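Local coordinates for flavoprotein (Thermotoga maritima, PDB 5V8S), which probably acts as an oxidoreductase, passing electrons between bound FMN and a di-iron centre held in a metallo-beta-lactamase-type domain, at residues L191-E196 and L242-D247; G174-C179 and K234-G239; V355-V360 and F380-F385; T341-I346 and G372-E377. The protein carries 1 engineered substitution. All blocks are in the same frame, centred on the assembly; numbering follows the deposited sequence.

The four contacts split between the two folds of the chain, and their chemistry follows their place. Interactions 1 and 2 touch in the metallo-beta-lactamase-like part: interaction 2 is a buried pairing of parallel strands, while interaction 1, at the loops beyond those strands, relies on a carboxylate binding backbone amides. Interactions 3 and 4 lie in the flavodoxin-like part, with about 25 Å between the nearest atoms of interactions 1 and 3. Interaction 3 joins an edge strand of the parallel sheet to its neighbour and is partly buried; interaction 4 packs two helices by hydrocarbon alone, and I382 and F380 of interaction 3 touch its residues.

Interaction 1 (L191-E196 and L242-D247); sequences LDDSNE and LIWKKD
D193 presents its carboxylate to three consecutive backbone amides of the K245-D247 turn. Its CG stands between the backbone N and the carbonyl carbon (chi1 64°), a position that aims the group straight into this turn. OD1 is gripped twice: K245 N comes from above the carboxylate plane at 2.9 Å, whereas K246 N uses the syn lone pair of OD1 at 3.0 Å in a nearly straight bond (171°). OD2 takes D247 N on its own syn side at 2.9 Å. With both oxygens engaged, the carboxylate can hardly rotate, and its negative charge is probably favoured by the converging N-H groups. The same side chain leans on W244, whose six-membered ring has D193 CB over one face, 4.1 Å from the ring centroid. The contact joins two loops of the metallo-beta-lactamase fold, each running into a helix, 196-214 or 248-260, with N195 and D247 as the respective N-caps. At the other end, I243 N donates to L191 O at 3.0 Å, in the carbonyl plane. D192 has its carboxylate occupied within its own loop: OD1 accepts S194 OG at 2.7 Å, and a water weakly bonded to OD2 leads across to K245 NZ, which also bonds I21 O.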
# COMPACT_ATOMS: atom_id res chain seq x y z
N LEU A 191 -15.73 -29.54 -5.75
CA LEU A 191 -15.81 -28.85 -7.03
C LEU A 191 -17.04 -27.96 -7.16
O LEU A 191 -17.00 -26.96 -7.88
CB LEU A 191 -15.86 -29.86 -8.20
CG LEU A 191 -14.59 -30.63 -8.51
CD1 LEU A 191 -14.85 -31.70 -9.56
CD2 LEU A 191 -13.55 -29.67 -9.01
N ASP A 192 -18.16 -28.36 -6.55
CA ASP A 192 -19.44 -27.74 -6.90
C ASP A 192 -20.18 -27.21 -5.68
O ASP A 192 -19.63 -27.16 -4.58
CB ASP A 192 -20.31 -28.71 -7.70
CG ASP A 192 -20.85 -29.86 -6.86
OD1 ASP A 192 -20.42 -30.03 -5.71
OD2 ASP A 192 -21.72 -30.61 -7.37
N ASP A 193 -21.43 -26.78 -5.90
CA ASP A 193 -22.25 -26.11 -4.90
C ASP A 193 -23.16 -27.06 -4.13
O ASP A 193 -24.25 -26.66 -3.71
CB ASP A 193 -23.06 -24.99 -5.54
CG ASP A 193 -24.08 -25.49 -6.58
OD1 ASP A 193 -23.84 -26.54 -7.20
OD2 ASP A 193 -25.13 -24.81 -6.77
N SER A 194 -22.75 -28.32 -3.92
CA SER A 194 -23.61 -29.34 -3.33
C SER A 194 -23.56 -29.38 -1.80
O SER A 194 -24.41 -30.04 -1.19
CB SER A 194 -23.25 -30.72 -3.90
OG SER A 194 -21.90 -31.05 -3.64
N ASN A 195 -22.61 -28.69 -1.18
CA ASN A 195 -22.46 -28.68 0.27
C ASN A 195 -22.76 -27.27 0.77
O ASN A 195 -22.05 -26.31 0.42
CB ASN A 195 -21.04 -29.11 0.64
CG ASN A 195 -20.82 -29.23 2.12
OD1 ASN A 195 -21.01 -28.27 2.87
ND2 ASN A 195 -20.43 -30.42 2.56
N GLU A 196 -23.80 -27.13 1.60
CA GLU A 196 -24.27 -25.80 2.00
C GLU A 196 -23.26 -25.07 2.87
O GLU A 196 -23.15 -23.84 2.77
CB GLU A 196 -25.60 -25.91 2.74
CG GLU A 196 -26.09 -24.59 3.37
CD GLU A 196 -26.41 -23.53 2.33
OE1 GLU A 196 -26.53 -23.88 1.14
OE2 GLU A 196 -26.55 -22.34 2.70
N LEU A 242 -15.90 -22.30 -7.43
CA LEU A 242 -16.88 -23.37 -7.50
C LEU A 242 -17.66 -23.35 -8.81
O LEU A 242 -17.93 -22.29 -9.39
CB LEU A 242 -17.87 -23.21 -6.37
CG LEU A 242 -17.45 -23.61 -4.95
CD1 LEU A 242 -18.70 -23.63 -4.09
CD2 LEU A 242 -16.72 -24.97 -4.91
N ILE A 243 -18.08 -24.54 -9.23
CA ILE A 243 -19.07 -24.75 -10.28
C ILE A 243 -20.43 -24.80 -9.62
O ILE A 243 -20.57 -25.34 -8.52
CB ILE A 243 -18.76 -26.06 -11.02
CG1 ILE A 243 -17.44 -25.94 -11.76
CG2 ILE A 243 -19.89 -26.47 -11.96
CD1 ILE A 243 -16.80 -27.26 -12.03
N TRP A 244 -21.44 -24.27 -10.30
CA TRP A 244 -22.80 -24.21 -9.75
C TRP A 244 -23.72 -25.07 -10.61
O TRP A 244 -24.15 -24.66 -11.69
CB TRP A 244 -23.27 -22.76 -9.66
CG TRP A 244 -22.42 -21.96 -8.72
CD1 TRP A 244 -21.13 -21.53 -8.91
CD2 TRP A 244 -22.79 -21.51 -7.40
NE1 TRP A 244 -20.69 -20.84 -7.81
CE2 TRP A 244 -21.70 -20.81 -6.87
CE3 TRP A 244 -23.95 -21.62 -6.64
CZ2 TRP A 244 -21.73 -20.22 -5.61
CZ3 TRP A 244 -23.98 -21.05 -5.38
CH2 TRP A 244 -22.88 -20.35 -4.88
N LYS A 245 -24.01 -26.27 -10.11
CA LYS A 245 -24.93 -27.20 -10.75
C LYS A 245 -26.27 -27.32 -10.05
O LYS A 245 -27.27 -27.62 -10.70
CB LYS A 245 -24.28 -28.59 -10.81
CG LYS A 245 -23.18 -28.71 -11.86
CD LYS A 245 -22.33 -29.97 -11.68
CE LYS A 245 -23.11 -31.24 -11.89
NZ LYS A 245 -22.24 -32.45 -11.73
N LYS A 246 -26.31 -27.08 -8.75
CA LYS A 246 -27.56 -27.21 -8.02
C LYS A 246 -28.39 -25.93 -8.09
O LYS A 246 -29.60 -25.99 -8.32
CB LYS A 246 -27.24 -27.62 -6.58
CG LYS A 246 -28.40 -27.57 -5.59
CD LYS A 246 -27.93 -28.02 -4.21
CE LYS A 246 -28.50 -27.15 -3.11
NZ LYS A 246 -27.88 -27.43 -1.76
N ASP A 247 -27.77 -24.76 -7.92
CA ASP A 247 -28.51 -23.51 -7.75
C ASP A 247 -27.70 -22.36 -8.34
O ASP A 247 -27.26 -21.46 -7.61
CB ASP A 247 -28.80 -23.29 -6.27
CG ASP A 247 -29.79 -22.17 -6.00
OD1 ASP A 247 -30.34 -21.57 -6.94
OD2 ASP A 247 -30.02 -21.89 -4.81
O HOH W 1 -20.03 -31.78 -9.74

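Interaction 2 (G174-C179 and K234-G239); sequences GILFSC and KALLPG
F177 carries the aromatic ring of this contact, and L237 lies beside it, the two side chains pointing the same way. L237 CD2 meets the ring obliquely, 3.5 Å from F177 CE2, while Y55 packs against F177 in an edge-to-face (T-shaped) arrangement. The puckered ring of P238 brings its CB within 3.5 Å of C179 O. Besides F177, L237 reaches I175, whose CG2 is 3.8 Å from L237 CD2; one leucine methyl thus serves both neighbours on the sheet face shared by I175, F177, A235 and L237. On the other face L176 and L236 touch loosely through L176 CD2 and L236 CD1, and S178 OG lies close to L236 CD2; its polar partner is V181 O. The backbones pair as parallel strands: L176 N donates to A235 O at 2.9 Å, L237 N to L176 O at 2.8 Å and S178 N to L237 O at 3.1 Å. Past the regular ladder, G239 N still reaches C179 O at 2.7 Å, and a water links C179 N to L237 O. The side chain of C179 lies about 5 Å from the mu-oxo-diiron cluster. Strand 235-238 is outermost in its sheet, with 175-179 between it and strand 168-172; L236 faces helix 248-260, while I175, A235 and L237 meet strand 16-22.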
# COMPACT_ATOMS: atom_id res chain seq x y z
N GLY A 174 -28.20 -24.68 -21.86
CA GLY A 174 -28.47 -24.42 -20.46
C GLY A 174 -27.23 -24.35 -19.60
O GLY A 174 -27.31 -23.88 -18.45
N ILE A 175 -26.10 -24.80 -20.12
CA ILE A 175 -24.84 -24.78 -19.38
C ILE A 175 -24.06 -23.55 -19.82
O ILE A 175 -23.79 -23.38 -21.01
CB ILE A 175 -24.04 -26.06 -19.63
CG1 ILE A 175 -24.86 -27.27 -19.19
CG2 ILE A 175 -22.68 -26.00 -18.93
CD1 ILE A 175 -24.23 -28.60 -19.54
N LEU A 176 -23.69 -22.68 -18.87
CA LEU A 176 -23.01 -21.44 -19.19
C LEU A 176 -21.55 -21.54 -18.76
O LEU A 176 -21.26 -21.71 -17.56
CB LEU A 176 -23.69 -20.27 -18.48
CG LEU A 176 -23.29 -18.88 -18.99
CD1 LEU A 176 -23.94 -18.60 -20.33
CD2 LEU A 176 -23.68 -17.81 -17.98
N PHE A 177 -20.64 -21.45 -19.72
CA PHE A 177 -19.20 -21.36 -19.45
C PHE A 177 -18.87 -19.88 -19.42
O PHE A 177 -18.92 -19.20 -20.45
CB PHE A 177 -18.41 -22.07 -20.55
CG PHE A 177 -18.73 -23.53 -20.70
CD1 PHE A 177 -19.74 -23.95 -21.56
CD2 PHE A 177 -18.00 -24.50 -20.02
CE1 PHE A 177 -20.02 -25.31 -21.72
CE2 PHE A 177 -18.26 -25.85 -20.19
CZ PHE A 177 -19.28 -26.26 -21.03
N SER A 178 -18.60 -19.35 -18.23
CA SER A 178 -18.65 -17.92 -18.02
C SER A 178 -17.32 -17.28 -17.66
O SER A 178 -17.27 -16.07 -17.48
CB SER A 178 -19.67 -17.60 -16.92
OG SER A 178 -19.38 -18.33 -15.75
N CYS A 179 -16.25 -18.07 -17.54
CA CYS A 179 -14.92 -17.55 -17.21
C CYS A 179 -14.94 -16.66 -15.97
O CYS A 179 -15.32 -17.13 -14.91
CB CYS A 179 -14.25 -16.90 -18.42
SG CYS A 179 -12.46 -16.88 -18.24
N LYS A 234 -29.15 -23.75 -16.44
CA LYS A 234 -29.17 -24.92 -15.57
C LYS A 234 -27.87 -25.14 -14.81
O LYS A 234 -27.89 -25.82 -13.78
CB LYS A 234 -29.60 -26.18 -16.36
CG LYS A 234 -28.54 -26.90 -17.15
CD LYS A 234 -29.13 -28.16 -17.80
CE LYS A 234 -28.07 -29.01 -18.49
NZ LYS A 234 -28.64 -30.07 -19.37
N ALA A 235 -26.76 -24.54 -15.25
CA ALA A 235 -25.49 -24.66 -14.57
C ALA A 235 -24.62 -23.50 -15.01
O ALA A 235 -24.72 -23.02 -16.14
CB ALA A 235 -24.80 -26.00 -14.88
N LEU A 236 -23.80 -23.02 -14.07
CA LEU A 236 -22.81 -21.99 -14.36
C LEU A 236 -21.44 -22.54 -14.01
O LEU A 236 -21.20 -22.94 -12.87
CB LEU A 236 -23.12 -20.71 -13.56
CG LEU A 236 -22.28 -19.49 -13.95
CD1 LEU A 236 -23.09 -18.23 -13.74
CD2 LEU A 236 -20.98 -19.40 -13.17
N LEU A 237 -20.55 -22.55 -15.01
CA LEU A 237 -19.22 -23.15 -14.93
C LEU A 237 -18.21 -22.02 -15.14
O LEU A 237 -17.88 -21.68 -16.30
CB LEU A 237 -19.04 -24.21 -16.01
CG LEU A 237 -19.61 -25.62 -15.73
CD1 LEU A 237 -21.03 -25.58 -15.21
CD2 LEU A 237 -19.49 -26.48 -16.97
N PRO A 238 -17.73 -21.39 -14.07
CA PRO A 238 -16.81 -20.26 -14.22
C PRO A 238 -15.35 -20.66 -14.26
O PRO A 238 -15.00 -21.82 -14.03
CB PRO A 238 -17.08 -19.44 -12.95
CG PRO A 238 -17.33 -20.53 -11.92
CD PRO A 238 -18.02 -21.69 -12.66
N GLY A 239 -14.49 -19.67 -14.48
CA GLY A 239 -13.06 -19.88 -14.58
C GLY A 239 -12.31 -19.92 -13.28
O GLY A 239 -11.14 -20.29 -13.28
O HOH W 2 -15.96 -20.87 -18.08

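Interaction 3 (V355-V360 and F380-F385); sequences VLVFGV and FRILSF
V355 packs closely where the opposing chain enters its strand: its CG2 approaches F380 CD1 to 3.5 Å, and its N and O both bond the same neighbouring strand, to residues before and after I382. V355 N donates to R381 O and V355 O accepts L383 N, both at 2.8 Å, the second nearly straight at 172°. V357 extends the apolar side, turning CG2 to I382 CG2 and CG1 to F385 CD1, 3.7 Å away; with CG anti to the backbone N (chi1 177°), F385 lays its ring along the neighbouring strand until CZ lies 3.6 Å from G359 O. The other half is looser. V355 pairs with I382 but V357 with F385, so L383 and S384 both lie opposite L356, a beta bulge made where L383 adopts helix-like backbone angles. Here V357 N reaches S384 O only at 3.3 Å, S384 N is buried without a partner, and a water spans V357 O and S384 OG. L356 CD2 fills in against S384 OG at 3.6 Å. F385 and R381 are largely exposed, as expected of strand 381-388 at the sheet's outer edge. Together with helix 371-376 the two strands make a beta-alpha-beta unit of the five-stranded parallel sheet of the flavodoxin-like fold, strand order 2-1-3-4-5.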
# COMPACT_ATOMS: atom_id res chain seq x y z
N VAL A 355 -21.87 8.22 4.82
CA VAL A 355 -20.54 8.17 5.41
C VAL A 355 -20.46 9.22 6.52
O VAL A 355 -21.02 10.31 6.40
CB VAL A 355 -19.46 8.46 4.34
CG1 VAL A 355 -18.07 8.59 4.93
CG2 VAL A 355 -19.51 7.36 3.26
N LEU A 356 -19.74 8.88 7.59
CA LEU A 356 -19.28 9.85 8.57
C LEU A 356 -17.77 9.99 8.43
O LEU A 356 -17.07 8.99 8.27
CB LEU A 356 -19.54 9.39 10.00
CG LEU A 356 -20.99 9.21 10.44
CD1 LEU A 356 -21.05 8.68 11.87
CD2 LEU A 356 -21.76 10.52 10.30
N VAL A 357 -17.27 11.22 8.53
CA VAL A 357 -15.84 11.49 8.52
C VAL A 357 -15.46 12.11 9.85
O VAL A 357 -16.11 13.07 10.30
CB VAL A 357 -15.43 12.41 7.35
CG1 VAL A 357 -13.92 12.73 7.43
CG2 VAL A 357 -15.79 11.77 6.02
N PHE A 358 -14.47 11.52 10.50
CA PHE A 358 -13.80 12.10 11.65
C PHE A 358 -12.38 12.41 11.21
O PHE A 358 -11.70 11.56 10.62
CB PHE A 358 -13.74 11.09 12.82
CG PHE A 358 -15.09 10.74 13.41
CD1 PHE A 358 -15.94 9.86 12.77
CD2 PHE A 358 -15.48 11.24 14.64
CE1 PHE A 358 -17.17 9.53 13.34
CE2 PHE A 358 -16.70 10.92 15.20
CZ PHE A 358 -17.55 10.06 14.55
N GLY A 359 -11.91 13.61 11.48
CA GLY A 359 -10.58 13.98 11.01
C GLY A 359 -9.90 14.95 11.93
O GLY A 359 -10.55 15.81 12.55
N VAL A 360 -8.58 14.81 12.04
CA VAL A 360 -7.77 15.74 12.79
C VAL A 360 -7.71 17.07 12.06
O VAL A 360 -7.67 17.12 10.82
CB VAL A 360 -6.36 15.14 12.94
CG1 VAL A 360 -5.41 16.17 13.49
CG2 VAL A 360 -6.43 13.91 13.84
N PHE A 380 -20.79 8.42 -2.66
CA PHE A 380 -20.97 8.39 -1.21
C PHE A 380 -21.50 9.74 -0.75
O PHE A 380 -21.18 10.78 -1.33
CB PHE A 380 -19.68 8.05 -0.48
CG PHE A 380 -19.26 6.61 -0.63
CD1 PHE A 380 -19.82 5.63 0.18
CD2 PHE A 380 -18.33 6.25 -1.59
CE1 PHE A 380 -19.45 4.29 0.02
CE2 PHE A 380 -17.95 4.92 -1.74
CZ PHE A 380 -18.51 3.94 -0.95
N ARG A 381 -22.32 9.70 0.29
CA ARG A 381 -22.95 10.89 0.86
C ARG A 381 -22.39 11.13 2.25
O ARG A 381 -22.69 10.37 3.18
CB ARG A 381 -24.46 10.73 0.89
CG ARG A 381 -25.05 10.59 -0.50
CD ARG A 381 -24.87 11.89 -1.28
NE ARG A 381 -25.40 11.82 -2.64
CZ ARG A 381 -26.69 11.75 -2.93
NH1 ARG A 381 -27.59 11.71 -1.96
NH2 ARG A 381 -27.08 11.70 -4.20
N ILE A 382 -21.61 12.19 2.41
CA ILE A 382 -21.02 12.52 3.70
C ILE A 382 -22.07 13.23 4.54
O ILE A 382 -22.53 14.32 4.18
CB ILE A 382 -19.77 13.39 3.55
CG1 ILE A 382 -18.71 12.67 2.71
CG2 ILE A 382 -19.23 13.74 4.94
CD1 ILE A 382 -17.55 13.56 2.32
N LEU A 383 -22.45 12.63 5.67
CA LEU A 383 -23.49 13.23 6.50
C LEU A 383 -22.94 14.35 7.37
O LEU A 383 -23.63 15.34 7.60
CB LEU A 383 -24.12 12.18 7.41
CG LEU A 383 -24.72 10.98 6.70
CD1 LEU A 383 -25.42 10.10 7.74
CD2 LEU A 383 -25.71 11.44 5.65
N SER A 384 -21.73 14.19 7.87
CA SER A 384 -21.12 15.22 8.70
C SER A 384 -19.63 14.97 8.78
O SER A 384 -19.14 13.88 8.49
CB SER A 384 -21.70 15.26 10.12
OG SER A 384 -21.33 14.09 10.84
N PHE A 385 -18.93 16.02 9.23
CA PHE A 385 -17.52 15.98 9.58
C PHE A 385 -17.39 16.31 11.07
O PHE A 385 -18.00 17.27 11.55
CB PHE A 385 -16.74 17.01 8.77
CG PHE A 385 -15.29 17.08 9.14
CD1 PHE A 385 -14.37 16.23 8.55
CD2 PHE A 385 -14.86 17.97 10.11
CE1 PHE A 385 -13.04 16.28 8.91
CE2 PHE A 385 -13.53 18.03 10.47
CZ PHE A 385 -12.61 17.18 9.87
O HOH W 3 -18.79 12.89 11.60

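Interaction 4 (T341-I346 and G372-E377); sequences TLLEII and GELLKE
L374 is the bump of this helix pair, reaching between L342, L343 and I346 of the facing helix. Its CG stands anti to the backbone N (chi1 175°), which sends the branched end outward and leaves its two methyls to divide the hollow. CD1 takes the side of I346, whose CD1 lies 3.7 Å away and equally near L374 CG; the two side chains meet at a slant, the isoleucine tip resting against the leucine fork. CD2 goes to the other wall, 4.2 Å from L342 CB and 4.4 Å from L343 CD2. L343 starts out pointing away from the partner helix, yet its end bends back to close that wall. The next residue, L375, supplies a second projection: its CD1 meets L342 CD2 at 4.2 Å. L342 is therefore touched by both leucines, by L374 at its base and by L375 at its end. No hydrogen bond crosses, and the fit is purely van der Waals between aliphatic groups. The segments run nearly parallel, 9° apart, with axes 10.9 Å from each other, a separation that long side chains have to span. Both helices lie over the parallel flavodoxin-type sheet, where L342 and L375 rest on F325 of strand 322-327. I345 meets L314 of helix 310-316, and E344 forms a salt bridge with R339 of the second subunit.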
# COMPACT_ATOMS: atom_id res chain seq x y z
N THR A 341 -6.32 3.62 0.14
CA THR A 341 -7.59 2.97 0.45
C THR A 341 -8.76 3.74 -0.15
O THR A 341 -9.63 3.14 -0.79
CB THR A 341 -7.73 2.82 1.96
OG1 THR A 341 -6.69 1.99 2.45
CG2 THR A 341 -9.10 2.16 2.33
N LEU A 342 -8.79 5.06 0.05
CA LEU A 342 -9.88 5.87 -0.49
C LEU A 342 -9.91 5.81 -2.01
O LEU A 342 -10.99 5.69 -2.62
CB LEU A 342 -9.73 7.32 -0.03
CG LEU A 342 -10.00 7.56 1.45
CD1 LEU A 342 -9.66 8.98 1.83
CD2 LEU A 342 -11.42 7.23 1.83
N LEU A 343 -8.74 5.89 -2.66
CA LEU A 343 -8.73 5.83 -4.12
C LEU A 343 -9.22 4.48 -4.62
O LEU A 343 -9.92 4.41 -5.62
CB LEU A 343 -7.34 6.13 -4.67
CG LEU A 343 -6.85 7.56 -4.53
CD1 LEU A 343 -5.40 7.70 -5.00
CD2 LEU A 343 -7.73 8.50 -5.31
N GLU A 344 -8.87 3.38 -3.93
CA GLU A 344 -9.37 2.08 -4.35
C GLU A 344 -10.85 1.90 -4.06
O GLU A 344 -11.54 1.23 -4.84
CB GLU A 344 -8.54 0.94 -3.76
CG GLU A 344 -7.09 0.94 -4.22
CD GLU A 344 -6.96 0.99 -5.71
OE1 GLU A 344 -7.71 0.27 -6.41
OE2 GLU A 344 -6.10 1.75 -6.19
N ILE A 345 -11.36 2.45 -2.95
CA ILE A 345 -12.80 2.41 -2.71
C ILE A 345 -13.54 3.15 -3.81
O ILE A 345 -14.54 2.66 -4.34
CB ILE A 345 -13.13 2.98 -1.31
CG1 ILE A 345 -12.68 2.00 -0.24
CG2 ILE A 345 -14.66 3.29 -1.18
CD1 ILE A 345 -12.69 2.59 1.16
N ILE A 346 -13.02 4.32 -4.21
CA ILE A 346 -13.66 5.09 -5.27
C ILE A 346 -13.60 4.34 -6.59
O ILE A 346 -14.57 4.34 -7.36
CB ILE A 346 -13.00 6.48 -5.39
CG1 ILE A 346 -13.27 7.28 -4.13
CG2 ILE A 346 -13.49 7.22 -6.62
CD1 ILE A 346 -12.52 8.63 -4.11
N GLY A 372 -12.59 14.60 2.89
CA GLY A 372 -14.00 14.81 2.60
C GLY A 372 -14.25 15.29 1.18
O GLY A 372 -15.12 14.76 0.48
N GLU A 373 -13.50 16.30 0.74
CA GLU A 373 -13.65 16.81 -0.62
C GLU A 373 -13.50 15.68 -1.63
O GLU A 373 -14.20 15.65 -2.65
CB GLU A 373 -12.61 17.90 -0.88
CG GLU A 373 -13.07 18.99 -1.83
CD GLU A 373 -11.95 19.91 -2.29
OE1 GLU A 373 -11.66 19.93 -3.51
OE2 GLU A 373 -11.36 20.60 -1.43
N LEU A 374 -12.59 14.75 -1.37
CA LEU A 374 -12.38 13.63 -2.28
C LEU A 374 -13.60 12.71 -2.31
O LEU A 374 -14.08 12.32 -3.38
CB LEU A 374 -11.14 12.86 -1.85
CG LEU A 374 -10.87 11.60 -2.64
CD1 LEU A 374 -10.80 11.90 -4.15
CD2 LEU A 374 -9.58 10.98 -2.14
N LEU A 375 -14.10 12.33 -1.13
CA LEU A 375 -15.29 11.48 -1.06
C LEU A 375 -16.50 12.20 -1.64
O LEU A 375 -17.40 11.55 -2.19
CB LEU A 375 -15.54 11.07 0.39
CG LEU A 375 -14.68 9.91 0.90
CD1 LEU A 375 -14.62 9.93 2.41
CD2 LEU A 375 -15.24 8.58 0.40
N LYS A 376 -16.52 13.53 -1.55
CA LYS A 376 -17.64 14.30 -2.07
C LYS A 376 -17.79 14.15 -3.58
O LYS A 376 -18.91 14.23 -4.08
CB LYS A 376 -17.48 15.78 -1.70
CG LYS A 376 -18.77 16.58 -1.61
CD LYS A 376 -19.42 16.49 -0.24
CE LYS A 376 -20.62 17.43 -0.15
NZ LYS A 376 -21.31 17.27 1.15
N GLU A 377 -16.71 13.89 -4.32
CA GLU A 377 -16.85 13.69 -5.76
C GLU A 377 -17.71 12.48 -6.09
O GLU A 377 -18.22 12.37 -7.21
CB GLU A 377 -15.50 13.43 -6.43
CG GLU A 377 -14.38 14.33 -5.98
CD GLU A 377 -13.13 14.13 -6.82
OE1 GLU A 377 -13.25 14.04 -8.06
OE2 GLU A 377 -12.03 14.06 -6.23